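Local coordinates for protein putative methylase (Clostridium difficile, PDB 3LDU) that binds GTP in its methyltransferase domain in this crystal and probably methylates guanine in ribosomal RNA, at residues 76-81 and 115-120; 106-111 and 147-152. All coordinates share one frame; numbering follows the deposited sequence.

Contact 1: 76-81 and 115-120; sequences ELFENT and QAIVKK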
ATOM      1  N   GLU A  76     -22.214  17.942 -19.344  1.00 25.81           N
ATOM      2  CA  GLU A  76     -20.857  18.468 -19.257  1.00 23.16           C
ATOM      3  C   GLU A  76     -19.831  17.332 -19.112  1.00 26.89           C
ATOM      4  O   GLU A  76     -18.771  17.364 -19.733  1.00 26.53           O
ATOM      5  CB  GLU A  76     -20.741  19.478 -18.111  1.00 37.44           C
ATOM      6  CG  GLU A  76     -19.439  20.263 -18.111  1.00 42.12           C
ATOM      7  CD  GLU A  76     -19.392  21.361 -17.052  1.00 47.15           C
ATOM      8  OE1 GLU A  76     -18.506  22.243 -17.163  1.00 45.80           O
ATOM      9  OE2 GLU A  76     -20.229  21.347 -16.116  1.00 37.48           O
ATOM     10  N   LEU A  77     -20.149  16.339 -18.281  1.00 26.41           N
ATOM     11  CA  LEU A  77     -19.296  15.153 -18.130  1.00 26.20           C
ATOM     12  C   LEU A  77     -19.102  14.450 -19.487  1.00 28.52           C
ATOM     13  O   LEU A  77     -17.982  14.108 -19.873  1.00 23.44           O
ATOM     14  CB  LEU A  77     -19.904  14.181 -17.107  1.00 23.83           C
ATOM     15  CG  LEU A  77     -19.239  12.801 -16.969  1.00 24.26           C
ATOM     16  CD1 LEU A  77     -17.823  12.967 -16.445  1.00 23.76           C
ATOM     17  CD2 LEU A  77     -20.027  11.885 -16.031  1.00 23.24           C
ATOM     18  N   PHE A  78     -20.201  14.245 -20.204  1.00 25.17           N
ATOM     19  CA  PHE A  78     -20.142  13.626 -21.532  1.00 28.11           C
ATOM     20  C   PHE A  78     -19.301  14.430 -22.526  1.00 28.28           C
ATOM     21  O   PHE A  78     -18.376  13.903 -23.140  1.00 26.82           O
ATOM     22  CB  PHE A  78     -21.546  13.407 -22.105  1.00 27.53           C
ATOM     23  CG  PHE A  78     -21.540  12.800 -23.477  1.00 25.32           C
ATOM     24  CD1 PHE A  78     -21.296  11.449 -23.645  1.00 29.45           C
ATOM     25  CD2 PHE A  78     -21.751  13.586 -24.596  1.00 33.22           C
ATOM     26  CE1 PHE A  78     -21.275  10.883 -24.910  1.00 26.85           C
ATOM     27  CE2 PHE A  78     -21.732  13.031 -25.870  1.00 35.52           C
ATOM     28  CZ  PHE A  78     -21.500  11.675 -26.028  1.00 31.83           C
ATOM     29  N   GLU A  79     -19.617  15.708 -22.686  1.00 26.40           N
ATOM     30  CA  GLU A  79     -18.883  16.534 -23.645  1.00 29.70           C
ATOM     31  C   GLU A  79     -17.384  16.588 -23.346  1.00 26.44           C
ATOM     32  O   GLU A  79     -16.560  16.473 -24.258  1.00 29.14           O
ATOM     33  CB  GLU A  79     -19.479  17.940 -23.731  1.00 31.88           C
ATOM     34  CG  GLU A  79     -20.856  17.972 -24.397  1.00 44.11           C
ATOM     35  CD  GLU A  79     -20.813  17.573 -25.877  1.00 54.74           C
ATOM     36  OE1 GLU A  79     -19.816  17.909 -26.556  1.00 60.46           O
ATOM     37  OE2 GLU A  79     -21.775  16.930 -26.359  1.00 48.88           O
ATOM     38  N   ASN A  80     -17.021  16.751 -22.077  1.00 23.85           N
ATOM     39  CA  ASN A  80     -15.606  16.826 -21.728  1.00 24.18           C
ATOM     40  C   ASN A  80     -14.873  15.502 -21.904  1.00 28.93           C
ATOM     41  O   ASN A  80     -13.699  15.477 -22.265  1.00 29.09           O
ATOM     42  CB  ASN A  80     -15.422  17.369 -20.302  1.00 27.61           C
ATOM     43  CG  ASN A  80     -15.842  18.822 -20.181  1.00 41.22           C
ATOM     44  OD1 ASN A  80     -15.868  19.548 -21.174  1.00 54.68           O
ATOM     45  ND2 ASN A  80     -16.186  19.249 -18.977  1.00 37.61           N
ATOM     46  N   THR A  81     -15.565  14.394 -21.651  1.00 21.86           N
ATOM     47  CA  THR A  81     -14.929  13.095 -21.766  1.00 21.96           C
ATOM     48  C   THR A  81     -14.762  12.739 -23.242  1.00 23.96           C
ATOM     49  O   THR A  81     -13.726  12.208 -23.657  1.00 23.08           O
ATOM     50  CB  THR A  81     -15.768  12.014 -21.073  1.00 22.32           C
ATOM     51  OG1 THR A  81     -15.912  12.341 -19.682  1.00 23.92           O
ATOM     52  CG2 THR A  81     -15.092  10.643 -21.214  1.00 22.54           C
ATOM     53  N   GLN A 115     -20.433   6.234 -14.604  1.00 21.61           N
ATOM     54  CA  GLN A 115     -19.769   5.167 -15.348  1.00 20.93           C
ATOM     55  C   GLN A 115     -20.369   5.011 -16.740  1.00 24.49           C
ATOM     56  O   GLN A 115     -19.631   4.881 -17.714  1.00 23.54           O
ATOM     57  CB  GLN A 115     -19.855   3.825 -14.617  1.00 25.26           C
ATOM     58  CG  GLN A 115     -19.032   3.734 -13.328  1.00 23.75           C
ATOM     59  CD  GLN A 115     -19.301   2.409 -12.619  1.00 33.79           C
ATOM     60  OE1 GLN A 115     -20.334   2.245 -11.978  1.00 37.12           O
ATOM     61  NE2 GLN A 115     -18.395   1.445 -12.777  1.00 31.11           N
ATOM     62  N   ALA A 116     -21.700   5.008 -16.824  1.00 20.21           N
ATOM     63  CA  ALA A 116     -22.373   4.810 -18.107  1.00 21.17           C
ATOM     64  C   ALA A 116     -22.084   5.959 -19.061  1.00 21.25           C
ATOM     65  O   ALA A 116     -21.843   5.728 -20.234  1.00 22.09           O
ATOM     66  CB  ALA A 116     -23.878   4.663 -17.925  1.00 25.06           C
ATOM     67  N   ILE A 117     -22.136   7.189 -18.557  1.00 24.93           N
ATOM     68  CA  ILE A 117     -21.922   8.364 -19.397  1.00 24.76           C
ATOM     69  C   ILE A 117     -20.481   8.409 -19.915  1.00 21.94           C
ATOM     70  O   ILE A 117     -20.241   8.712 -21.087  1.00 22.44           O
ATOM     71  CB  ILE A 117     -22.285   9.675 -18.658  1.00 26.20           C
ATOM     72  CG1 ILE A 117     -23.806   9.797 -18.488  1.00 25.24           C
ATOM     73  CG2 ILE A 117     -21.728  10.895 -19.401  1.00 24.88           C
ATOM     74  CD1 ILE A 117     -24.544  10.220 -19.762  1.00 28.22           C
ATOM     75  N   VAL A 118     -19.524   8.098 -19.046  1.00 21.24           N
ATOM     76  CA  VAL A 118     -18.131   8.046 -19.470  1.00 22.69           C
ATOM     77  C   VAL A 118     -17.929   6.946 -20.519  1.00 23.98           C
ATOM     78  O   VAL A 118     -17.247   7.162 -21.520  1.00 23.17           O
ATOM     79  CB  VAL A 118     -17.159   7.877 -18.255  1.00 19.83           C
ATOM     80  CG1 VAL A 118     -15.768   7.470 -18.709  1.00 21.75           C
ATOM     81  CG2 VAL A 118     -17.089   9.180 -17.461  1.00 21.02           C
ATOM     82  N   LYS A 119     -18.529   5.777 -20.298  1.00 23.02           N
ATOM     83  CA  LYS A 119     -18.486   4.706 -21.298  1.00 22.75           C
ATOM     84  C   LYS A 119     -18.983   5.216 -22.653  1.00 24.28           C
ATOM     85  O   LYS A 119     -18.319   5.062 -23.678  1.00 24.27           O
ATOM     86  CB  LYS A 119     -19.324   3.504 -20.842  1.00 23.93           C
ATOM     87  CG  LYS A 119     -19.297   2.324 -21.812  1.00 29.19           C
ATOM     88  CD  LYS A 119     -17.911   1.697 -21.898  1.00 34.90           C
ATOM     89  CE  LYS A 119     -17.897   0.494 -22.851  1.00 37.59           C
ATOM     90  NZ  LYS A 119     -16.633  -0.311 -22.777  1.00 34.94           N
ATOM     91  N   LYS A 120     -20.152   5.839 -22.652  1.00 22.70           N
ATOM     92  CA  LYS A 120     -20.736   6.336 -23.897  1.00 23.19           C
ATOM     93  C   LYS A 120     -19.810   7.341 -24.589  1.00 25.23           C
ATOM     94  O   LYS A 120     -19.621   7.286 -25.812  1.00 25.28           O
ATOM     95  CB  LYS A 120     -22.109   6.960 -23.623  1.00 23.84           C
ATOM     96  CG  LYS A 120     -22.865   7.441 -24.867  1.00 27.70           C
ATOM     97  CD  LYS A 120     -24.293   7.812 -24.472  1.00 38.61           C
ATOM     98  CE  LYS A 120     -24.717   9.166 -25.007  1.00 52.75           C
ATOM     99  NZ  LYS A 120     -25.764   9.791 -24.137  1.00 51.21           N
TER
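Ile117 turns its CG2 methyl into the shoulder between Phe78 and Leu77. That methyl lies 3.7 Å from CB of Phe78 and 3.9 Å from CD2 of Leu77, whose side chain slants past the isoleucine. Deeper in the interface, CG2 of Val118 sits 4.0 Å from CD1 of Leu77, and the same methyl also touches OG1 of Thr81. The outer flank belongs to Phe78 and Lys120. With CG anti to the backbone N (chi1 179°), the phenyl ring swings over to the 115-120 helix, where the carbonyl oxygen of Ile117 comes to its edge. The lysine chain runs across the ring at about a right angle, CG 3.8 Å from CE1 of Phe78, and then bends at chi3 to bring NZ over the face, 4.9 Å from the ring centroid, a cation-pi contact.

Behind this layer, Thr81 OG1 hydrogen-bonds back to the carbonyl oxygen of Leu77 at 2.7 Å. The hydroxyl is therefore satisfied within its own helix and can lie against a valine methyl; the backbone N of Thr81 reaches the same oxygen from the other face of the carbonyl plane, so Leu77 O accepts twice. Phe69, on strand 63-70, backs both Leu77 and Thr81, while Val118 also rests on Ile98.

Within the THUMP domain the axes of 76-81 and 115-120 approach to 8.7 Å, with their N-to-C directions 33° apart and no hydrogen bond between the segments. Cohesion is therefore chiefly apolar on the buried side, and on the exposed flank the lysine probably adds a modest electrostatic attraction to the aromatic ring.

Contact 2: 106-111 and 147-152; sequences SKLYST and VFIHKD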
ATOM      1  N   SER A 106     -20.116  16.173  -4.645  1.00 20.41           N
ATOM      2  CA  SER A 106     -20.268  16.580  -6.037  1.00 20.79           C
ATOM      3  C   SER A 106     -21.700  16.376  -6.497  1.00 21.80           C
ATOM      4  O   SER A 106     -22.378  15.436  -6.064  1.00 26.94           O
ATOM      5  CB  SER A 106     -19.338  15.745  -6.927  1.00 21.60           C
ATOM      6  OG  SER A 106     -17.984  15.898  -6.545  1.00 24.28           O
ATOM      7  N   LYS A 107     -22.143  17.242  -7.402  1.00 22.89           N
ATOM      8  CA  LYS A 107     -23.485  17.165  -7.964  1.00 27.34           C
ATOM      9  C   LYS A 107     -23.744  15.833  -8.680  1.00 27.37           C
ATOM     10  O   LYS A 107     -24.842  15.287  -8.595  1.00 25.72           O
ATOM     11  CB  LYS A 107     -23.720  18.350  -8.901  1.00 26.14           C
ATOM     12  CG  LYS A 107     -23.630  19.708  -8.197  1.00 29.86           C
ATOM     13  CD  LYS A 107     -23.532  20.874  -9.180  1.00 34.81           C
ATOM     14  CE  LYS A 107     -24.898  21.463  -9.547  1.00 38.79           C
ATOM     15  NZ  LYS A 107     -25.739  20.569 -10.386  1.00 42.99           N
ATOM     16  N   LEU A 108     -22.729  15.301  -9.358  1.00 25.32           N
ATOM     17  CA  LEU A 108     -22.860  14.007 -10.028  1.00 24.13           C
ATOM     18  C   LEU A 108     -22.551  12.863  -9.059  1.00 25.53           C
ATOM     19  O   LEU A 108     -21.508  12.212  -9.162  1.00 25.20           O
ATOM     20  CB  LEU A 108     -21.941  13.937 -11.247  1.00 25.38           C
ATOM     21  CG  LEU A 108     -22.105  15.085 -12.254  1.00 28.95           C
ATOM     22  CD1 LEU A 108     -21.123  14.902 -13.400  1.00 29.63           C
ATOM     23  CD2 LEU A 108     -23.545  15.170 -12.761  1.00 26.32           C
ATOM     24  N   TYR A 109     -23.468  12.630  -8.118  1.00 26.13           N
ATOM     25  CA  TYR A 109     -23.223  11.682  -7.034  1.00 23.98           C
ATOM     26  C   TYR A 109     -23.570  10.245  -7.398  1.00 27.57           C
ATOM     27  O   TYR A 109     -23.135   9.308  -6.727  1.00 27.33           O
ATOM     28  CB  TYR A 109     -24.014  12.091  -5.790  1.00 23.50           C
ATOM     29  CG  TYR A 109     -25.499  12.188  -6.027  1.00 21.79           C
ATOM     30  CD1 TYR A 109     -26.301  11.056  -5.992  1.00 24.72           C
ATOM     31  CD2 TYR A 109     -26.097  13.403  -6.298  1.00 24.57           C
ATOM     32  CE1 TYR A 109     -27.657  11.136  -6.209  1.00 24.83           C
ATOM     33  CE2 TYR A 109     -27.459  13.494  -6.524  1.00 27.89           C
ATOM     34  CZ  TYR A 109     -28.230  12.360  -6.470  1.00 27.52           C
ATOM     35  OH  TYR A 109     -29.579  12.454  -6.691  1.00 34.35           O
ATOM     36  N   SER A 110     -24.357  10.053  -8.449  1.00 25.82           N
ATOM     37  CA  SER A 110     -24.728   8.694  -8.828  1.00 27.94           C
ATOM     38  C   SER A 110     -23.630   8.024  -9.649  1.00 28.01           C
ATOM     39  O   SER A 110     -23.560   8.208 -10.870  1.00 27.02           O
ATOM     40  CB  SER A 110     -26.030   8.690  -9.618  1.00 27.38           C
ATOM     41  OG  SER A 110     -26.375   7.351  -9.920  1.00 29.76           O
ATOM     42  N   THR A 111     -22.780   7.242  -8.990  1.00 24.14           N
ATOM     43  CA  THR A 111     -21.612   6.686  -9.668  1.00 24.57           C
ATOM     44  C   THR A 111     -21.922   5.747 -10.840  1.00 23.29           C
ATOM     45  O   THR A 111     -21.191   5.749 -11.830  1.00 24.20           O
ATOM     46  CB  THR A 111     -20.599   6.045  -8.688  1.00 26.60           C
ATOM     47  OG1 THR A 111     -21.213   4.972  -7.962  1.00 26.47           O
ATOM     48  CG2 THR A 111     -20.095   7.096  -7.695  1.00 25.12           C
ATOM     49  N   VAL A 147     -12.851   6.733 -12.651  1.00 18.82           N
ATOM     50  CA  VAL A 147     -13.336   8.111 -12.609  1.00 16.97           C
ATOM     51  C   VAL A 147     -13.467   8.530 -11.149  1.00 19.24           C
ATOM     52  O   VAL A 147     -14.021   7.782 -10.342  1.00 22.34           O
ATOM     53  CB  VAL A 147     -14.711   8.264 -13.290  1.00 20.34           C
ATOM     54  CG1 VAL A 147     -15.139   9.731 -13.328  1.00 20.40           C
ATOM     55  CG2 VAL A 147     -14.679   7.694 -14.699  1.00 20.91           C
ATOM     56  N   PHE A 148     -12.940   9.709 -10.824  1.00 18.33           N
ATOM     57  CA  PHE A 148     -12.959  10.212  -9.452  1.00 20.95           C
ATOM     58  C   PHE A 148     -13.467  11.649  -9.495  1.00 23.15           C
ATOM     59  O   PHE A 148     -12.901  12.486 -10.195  1.00 24.76           O
ATOM     60  CB  PHE A 148     -11.541  10.166  -8.871  1.00 18.78           C
ATOM     61  CG  PHE A 148     -11.428  10.715  -7.478  1.00 21.33           C
ATOM     62  CD1 PHE A 148     -11.746   9.923  -6.384  1.00 34.87           C
ATOM     63  CD2 PHE A 148     -10.972  12.009  -7.263  1.00 24.43           C
ATOM     64  CE1 PHE A 148     -11.638  10.421  -5.096  1.00 35.47           C
ATOM     65  CE2 PHE A 148     -10.856  12.506  -5.970  1.00 35.91           C
ATOM     66  CZ  PHE A 148     -11.197  11.715  -4.894  1.00 31.47           C
ATOM     67  N   ILE A 149     -14.553  11.929  -8.774  1.00 20.53           N
ATOM     68  CA  ILE A 149     -15.113  13.277  -8.741  1.00 18.15           C
ATOM     69  C   ILE A 149     -15.103  13.813  -7.314  1.00 19.60           C
ATOM     70  O   ILE A 149     -15.601  13.168  -6.392  1.00 22.96           O
ATOM     71  CB  ILE A 149     -16.543  13.324  -9.318  1.00 21.77           C
ATOM     72  CG1 ILE A 149     -16.618  12.515 -10.630  1.00 21.45           C
ATOM     73  CG2 ILE A 149     -16.970  14.777  -9.574  1.00 19.56           C
ATOM     74  CD1 ILE A 149     -17.986  12.543 -11.325  1.00 24.95           C
ATOM     75  N   HIS A 150     -14.500  14.985  -7.137  1.00 18.67           N
ATOM     76  CA  HIS A 150     -14.420  15.582  -5.813  1.00 20.23           C
ATOM     77  C   HIS A 150     -14.731  17.058  -5.952  1.00 22.44           C
ATOM     78  O   HIS A 150     -14.079  17.768  -6.717  1.00 23.91           O
ATOM     79  CB  HIS A 150     -13.033  15.366  -5.215  1.00 25.01           C
ATOM     80  CG  HIS A 150     -12.865  15.991  -3.865  1.00 29.82           C
ATOM     81  ND1 HIS A 150     -13.322  15.396  -2.710  1.00 40.15           N
ATOM     82  CD2 HIS A 150     -12.322  17.168  -3.495  1.00 32.53           C
ATOM     83  CE1 HIS A 150     -13.047  16.175  -1.680  1.00 34.91           C
ATOM     84  NE2 HIS A 150     -12.434  17.258  -2.127  1.00 42.71           N
ATOM     85  N   LYS A 151     -15.773  17.502  -5.256  1.00 22.14           N
ATOM     86  CA  LYS A 151     -16.225  18.882  -5.367  1.00 21.42           C
ATOM     87  C   LYS A 151     -16.351  19.308  -6.831  1.00 28.41           C
ATOM     88  O   LYS A 151     -15.928  20.401  -7.214  1.00 26.33           O
ATOM     89  CB  LYS A 151     -15.280  19.811  -4.605  1.00 23.78           C
ATOM     90  CG  LYS A 151     -15.300  19.549  -3.096  1.00 29.30           C
ATOM     91  CD  LYS A 151     -14.460  20.548  -2.321  1.00 34.67           C
ATOM     92  CE  LYS A 151     -14.280  20.076  -0.877  1.00 42.18           C
ATOM     93  NZ  LYS A 151     -13.442  21.018  -0.072  1.00 45.52           N
ATOM     94  N   ASP A 152     -16.922  18.415  -7.634  1.00 21.48           N
ATOM     95  CA  ASP A 152     -17.212  18.658  -9.052  1.00 21.37           C
ATOM     96  C   ASP A 152     -15.999  18.636  -9.987  1.00 26.33           C
ATOM     97  O   ASP A 152     -16.147  18.865 -11.186  1.00 30.23           O
ATOM     98  CB  ASP A 152     -17.993  19.963  -9.233  1.00 21.73           C
ATOM     99  CG  ASP A 152     -19.286  19.972  -8.455  1.00 30.68           C
ATOM    100  OD1 ASP A 152     -19.930  18.909  -8.374  1.00 27.99           O
ATOM    101  OD2 ASP A 152     -19.659  21.041  -7.925  1.00 35.70           O
TER
HETATM  102  O   HOH W   1     -20.222  16.900 -10.097  1.00 27.73           O
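Two hydrogen bonds tie Ser106 and Lys107 to Asp152, one using the side chain of Ser106, the other that of Asp152. The amide of Asp152 donates to Ser106 OG at 2.9 Å in a nearly straight bond, N-H...O angle 169°. In return OD1 of Asp152 takes the amide of Lys107 at 2.9 Å, met nearly along the C-O axis of the carboxylate. The aspartate can reach because its CG stands beside its own backbone N (chi1 -58°), which brings the carboxylate over to the 106-111 segment. A water joins the same OD1, donating to it at 2.7 Å while accepting from the amide of Leu108. OD1 thus serves two successive backbone amides, one directly and one through water.

The close packing lies on the strand side of these bonds. CG2 of Ile149 presses to 3.4 Å from Ser106 OG, and that hydroxyl is also hydrogen-bonded to the carbonyl of Ile104, at the end of the neighbouring strand. Further along, the fit is looser: CD1 of Ile149 only approaches CB of Leu108, at 4.2 Å. Leu108 is the centre of an inverse gamma turn, and Val114 lies against both it and Ile149.

Toward solvent, Lys107 passes obliquely by the carboxylate with its methylene carbons, then bends away, leaving Lys107 NZ 6.4 Å from Asp152 OD1. Its ammonium bonds instead to the carbonyl of Lys72, whose own NZ makes a salt bridge with OD2 of Asp152. The loop leading into helix 111-129 is thereby fastened to the turn after strand 145-150 by a serine hydroxyl, a carboxylate and the backbone amides they accept from. The negative charge of that carboxylate is probably stabilised by Lys72 and the amide dipoles.

Overall arrangement
Contacts 1 and 2 both belong to the THUMP domain, with centres about 12 Å apart, and their segments alternate along the chain. They meet directly at two points: Val118 CG2 lies 4.0 Å from Val147 CG2, and Leu77 CB lies 4.0 Å from Leu108 CD1. The helix pair of contact 1 is thus continuous with the apolar side of contact 2, where strand 145-150 and the loop before helix 111-129 come together. Lys72 links their polar margins, its backbone N bonding Glu76 and its side chain Asp152. Neither contact belongs to the GTP pocket, which is formed by residues between 177 and 324.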